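Local coordinates for glycosyl hydrolases family 31 family protein (Aspergillus niger, PDB 6DRU) that releases alpha-xylose from the non-reducing terminal glucose of xyloglucan oligosaccharides, as a glycoside hydrolase family 31 alpha-xylosidase, at residues 290-295 against 355-360. Sequence-based numbering, arbitrary orientation.
With NAG (2-acetamido-2-deoxy-beta-D-glucopyranose), chain D.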
ATOM      1  N   ALA A 290     -31.952  11.122  23.440  1.00 65.68           N
ATOM      2  CA  ALA A 290     -31.081  11.586  24.513  1.00 60.76           C
ATOM      3  C   ALA A 290     -29.614  11.528  24.104  1.00 60.02           C
ATOM      4  O   ALA A 290     -28.856  12.466  24.372  1.00 59.58           O
ATOM      5  CB  ALA A 290     -31.320  10.759  25.777  1.00 53.79           C
ATOM      6  N   HIS A 291     -29.200  10.441  23.455  1.00 58.36           N
ATOM      7  CA  HIS A 291     -27.823  10.275  23.014  1.00 60.04           C
ATOM      8  C   HIS A 291     -27.801   9.620  21.640  1.00 61.77           C
ATOM      9  O   HIS A 291     -28.725   8.893  21.266  1.00 59.42           O
ATOM     10  CB  HIS A 291     -27.008   9.429  24.004  1.00 59.07           C
ATOM     11  CG  HIS A 291     -27.193   9.824  25.437  1.00 65.39           C
ATOM     12  ND1 HIS A 291     -28.033   9.142  26.292  1.00 61.11           N
ATOM     13  CD2 HIS A 291     -26.647  10.826  26.165  1.00 58.59           C
ATOM     14  CE1 HIS A 291     -27.996   9.708  27.485  1.00 68.15           C
ATOM     15  NE2 HIS A 291     -27.162  10.732  27.435  1.00 70.51           N
ATOM     16  N   GLN A 292     -26.730   9.885  20.893  1.00 54.10           N
ATOM     17  CA  GLN A 292     -26.523   9.248  19.595  1.00 50.42           C
ATOM     18  C   GLN A 292     -26.260   7.763  19.807  1.00 60.17           C
ATOM     19  O   GLN A 292     -25.239   7.382  20.390  1.00 66.05           O
ATOM     20  CB  GLN A 292     -25.359   9.902  18.859  1.00 41.53           C
ATOM     21  CG  GLN A 292     -25.630  11.308  18.369  1.00 53.61           C
ATOM     22  CD  GLN A 292     -24.445  11.891  17.628  1.00 63.27           C
ATOM     23  OE1 GLN A 292     -24.236  11.613  16.448  1.00 67.72           O
ATOM     24  NE2 GLN A 292     -23.655  12.701  18.324  1.00 67.11           N
ATOM     25  N   GLY A 293     -27.170   6.921  19.332  1.00 55.62           N
ATOM     26  CA  GLY A 293     -27.077   5.489  19.519  1.00 46.38           C
ATOM     27  C   GLY A 293     -28.107   4.926  20.471  1.00 56.00           C
ATOM     28  O   GLY A 293     -28.230   3.698  20.568  1.00 55.15           O
ATOM     29  N   ASP A 294     -28.840   5.783  21.187  1.00 59.54           N
ATOM     30  CA  ASP A 294     -29.897   5.297  22.069  1.00 64.46           C
ATOM     31  C   ASP A 294     -31.051   4.705  21.270  1.00 65.89           C
ATOM     32  O   ASP A 294     -31.666   3.720  21.697  1.00 64.68           O
ATOM     33  CB  ASP A 294     -30.389   6.430  22.970  1.00 62.62           C
ATOM     34  CG  ASP A 294     -29.440   6.715  24.119  1.00 64.24           C
ATOM     35  OD1 ASP A 294     -28.390   6.044  24.208  1.00 62.63           O
ATOM     36  OD2 ASP A 294     -29.744   7.611  24.936  1.00 64.89           O
ATOM     37  N   TRP A 295     -31.355   5.289  20.113  1.00 65.21           N
ATOM     38  CA  TRP A 295     -32.414   4.811  19.226  1.00 61.98           C
ATOM     39  C   TRP A 295     -33.740   4.696  19.976  1.00 61.78           C
ATOM     40  O   TRP A 295     -34.377   3.643  20.035  1.00 60.36           O
ATOM     41  CB  TRP A 295     -32.007   3.491  18.569  1.00 53.57           C
ATOM     42  CG  TRP A 295     -30.853   3.675  17.639  1.00 59.66           C
ATOM     43  CD1 TRP A 295     -30.665   4.711  16.770  1.00 59.32           C
ATOM     44  CD2 TRP A 295     -29.704   2.832  17.511  1.00 57.68           C
ATOM     45  NE1 TRP A 295     -29.482   4.553  16.092  1.00 62.40           N
ATOM     46  CE2 TRP A 295     -28.871   3.407  16.530  1.00 56.61           C
ATOM     47  CE3 TRP A 295     -29.302   1.640  18.121  1.00 52.67           C
ATOM     48  CZ2 TRP A 295     -27.663   2.833  16.147  1.00 47.26           C
ATOM     49  CZ3 TRP A 295     -28.103   1.072  17.738  1.00 51.68           C
ATOM     50  CH2 TRP A 295     -27.297   1.669  16.761  1.00 48.95           C
ATOM     51  N   ASP A 355     -16.652   9.894  12.284  1.00 60.65           N
ATOM     52  CA  ASP A 355     -17.042  11.271  12.005  1.00 60.05           C
ATOM     53  C   ASP A 355     -17.373  11.985  13.310  1.00 62.24           C
ATOM     54  O   ASP A 355     -16.999  11.515  14.390  1.00 60.32           O
ATOM     55  CB  ASP A 355     -18.240  11.317  11.048  1.00 70.58           C
ATOM     56  CG  ASP A 355     -18.260  12.574  10.188  1.00 72.20           C
ATOM     57  OD1 ASP A 355     -17.738  13.618  10.637  1.00 65.77           O
ATOM     58  OD2 ASP A 355     -18.809  12.518   9.066  1.00 71.66           O
ATOM     59  N   SER A 356     -18.077  13.112  13.226  1.00 63.12           N
ATOM     60  CA  SER A 356     -18.502  13.849  14.406  1.00 46.78           C
ATOM     61  C   SER A 356     -19.883  14.436  14.161  1.00 56.31           C
ATOM     62  O   SER A 356     -20.301  14.643  13.019  1.00 60.51           O
ATOM     63  CB  SER A 356     -17.517  14.967  14.775  1.00 48.53           C
ATOM     64  OG  SER A 356     -17.459  15.953  13.760  1.00 55.14           O
ATOM     65  N   TRP A 357     -20.584  14.705  15.258  1.00 61.37           N
ATOM     66  CA  TRP A 357     -21.893  15.342  15.241  1.00 58.97           C
ATOM     67  C   TRP A 357     -22.291  15.638  16.678  1.00 61.77           C
ATOM     68  O   TRP A 357     -21.935  14.888  17.593  1.00 71.38           O
ATOM     69  CB  TRP A 357     -22.956  14.464  14.566  1.00 55.88           C
ATOM     70  CG  TRP A 357     -24.303  15.111  14.538  1.00 60.98           C
ATOM     71  CD1 TRP A 357     -25.390  14.777  15.290  1.00 63.60           C
ATOM     72  CD2 TRP A 357     -24.699  16.231  13.735  1.00 64.98           C
ATOM     73  NE1 TRP A 357     -26.444  15.609  14.995  1.00 65.27           N
ATOM     74  CE2 TRP A 357     -26.044  16.511  14.044  1.00 62.65           C
ATOM     75  CE3 TRP A 357     -24.048  17.018  12.781  1.00 62.55           C
ATOM     76  CZ2 TRP A 357     -26.750  17.544  13.432  1.00 65.87           C
ATOM     77  CZ3 TRP A 357     -24.750  18.044  12.175  1.00 58.04           C
ATOM     78  CH2 TRP A 357     -26.086  18.298  12.503  1.00 63.49           C
ATOM     79  N   ASN A 358     -23.020  16.740  16.865  1.00 66.94           N
ATOM     80  CA  ASN A 358     -23.541  17.120  18.177  1.00 60.05           C
ATOM     81  C   ASN A 358     -22.407  17.333  19.180  1.00 65.36           C
ATOM     82  O   ASN A 358     -22.545  17.048  20.372  1.00 69.48           O
ATOM     83  CB  ASN A 358     -24.549  16.078  18.681  1.00 65.30           C
ATOM     84  CG  ASN A 358     -25.329  16.542  19.896  1.00 62.66           C
ATOM     85  OD1 ASN A 358     -25.174  15.994  20.986  1.00 82.39           O
ATOM     86  ND2 ASN A 358     -26.173  17.551  19.713  1.00 59.34           N
ATOM     87  N   GLY A 359     -21.270  17.830  18.696  1.00 68.77           N
ATOM     88  CA  GLY A 359     -20.133  18.102  19.550  1.00 73.00           C
ATOM     89  C   GLY A 359     -19.375  16.886  20.028  1.00 65.60           C
ATOM     90  O   GLY A 359     -18.509  17.017  20.899  1.00 66.67           O
ATOM     91  N   SER A 360     -19.666  15.707  19.485  1.00 66.21           N
ATOM     92  CA  SER A 360     -19.010  14.470  19.883  1.00 63.95           C
ATOM     93  C   SER A 360     -18.558  13.713  18.645  1.00 63.21           C
ATOM     94  O   SER A 360     -19.238  13.726  17.615  1.00 63.99           O
ATOM     95  CB  SER A 360     -19.946  13.590  20.720  1.00 52.36           C
ATOM     96  OG  SER A 360     -20.492  14.318  21.806  1.00 70.57           O
TER
HETATM   97  C1  NAG D   1     -26.965  17.704  20.944  1.00 58.92           C
HETATM   98  C2  NAG D   1     -27.043  19.101  21.527  1.00 64.08           C
HETATM   99  C3  NAG D   1     -28.018  19.261  22.641  1.00 62.52           C
HETATM  100  C4  NAG D   1     -29.296  18.484  22.411  1.00 64.94           C
HETATM  101  C5  NAG D   1     -28.975  17.069  21.994  1.00 60.71           C
HETATM  102  C6  NAG D   1     -30.254  16.295  21.770  1.00 64.41           C
HETATM  103  C7  NAG D   1     -24.831  20.138  21.165  1.00 69.22           C
HETATM  104  C8  NAG D   1     -23.456  20.491  21.692  1.00 67.01           C
HETATM  105  N2  NAG D   1     -25.748  19.448  21.998  1.00 67.86           N
HETATM  106  O3  NAG D   1     -28.292  20.632  22.821  1.00 59.96           O
HETATM  107  O4  NAG D   1     -30.043  18.462  23.603  1.00 60.95           O
HETATM  108  O5  NAG D   1     -28.238  17.128  20.801  1.00 68.69           O
HETATM  109  O6  NAG D   1     -30.050  15.320  20.773  1.00 86.12           O
HETATM  110  O7  NAG D   1     -25.147  20.446  20.034  1.00 70.82           O
HETATM  111  O   HOH W   1     -23.581  13.651  21.280  1.00 64.22           O
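Gln-292 carries the contact: its amide NE2 donates to the backbone O of Trp-357 (2.9 Å), first residue of the type I' turn Trp-357 to Ser-360 that links strands 355-357 and 360-364. This beta hairpin and the loop following strand 281-284 both belong to the family 31 TIM-barrel domain. The bond is bent, 142° at the hydrogen, and NE2 stands above the carbonyl plane. Ser-360 N reaches the same oxygen from the other face, closing the turn at 3.1 Å, so two N-H groups grip the Trp-357 O. With CG lying anti to the carbonyl carbon (chi1 -70°) and an extended chain beyond, Gln-292 spans the gap between the segments and brings its amide to the indole edge. There OE1 lies 3.6 Å from CD1 of Trp-357, near the ring plane, while amide and indole planes stand almost perpendicular, 83° apart. OE1 also bonds to Ser-327 OG, so both polar atoms of the buried amide are paired, which favours this flip of the group. Trp-357 NE1 bonds to Gln-287 OE1, its ring meets Trp-325 of the xylose pocket, and a bound beta-D-glucopyranose touches it. The Gln-292 bond thus falls on the backbone of a tryptophan that touches bound sugar. Behind Gln-292, a type II turn from His-291 to Asp-294 is braced by His-291 ND1 donating to Asp-294 OD2 (2.7 Å). On the glycan side, Asn-358 ND2 is covalently joined to C1 of an N-acetylglucosamine, and Asn-358 CB lies 3.5 Å from Gln-292 NE2. One water joins the two segments, accepting from Gln-292 NE2, donating to Asn-358 OD1 at 2.8 Å and also bonded to Ser-360 OG.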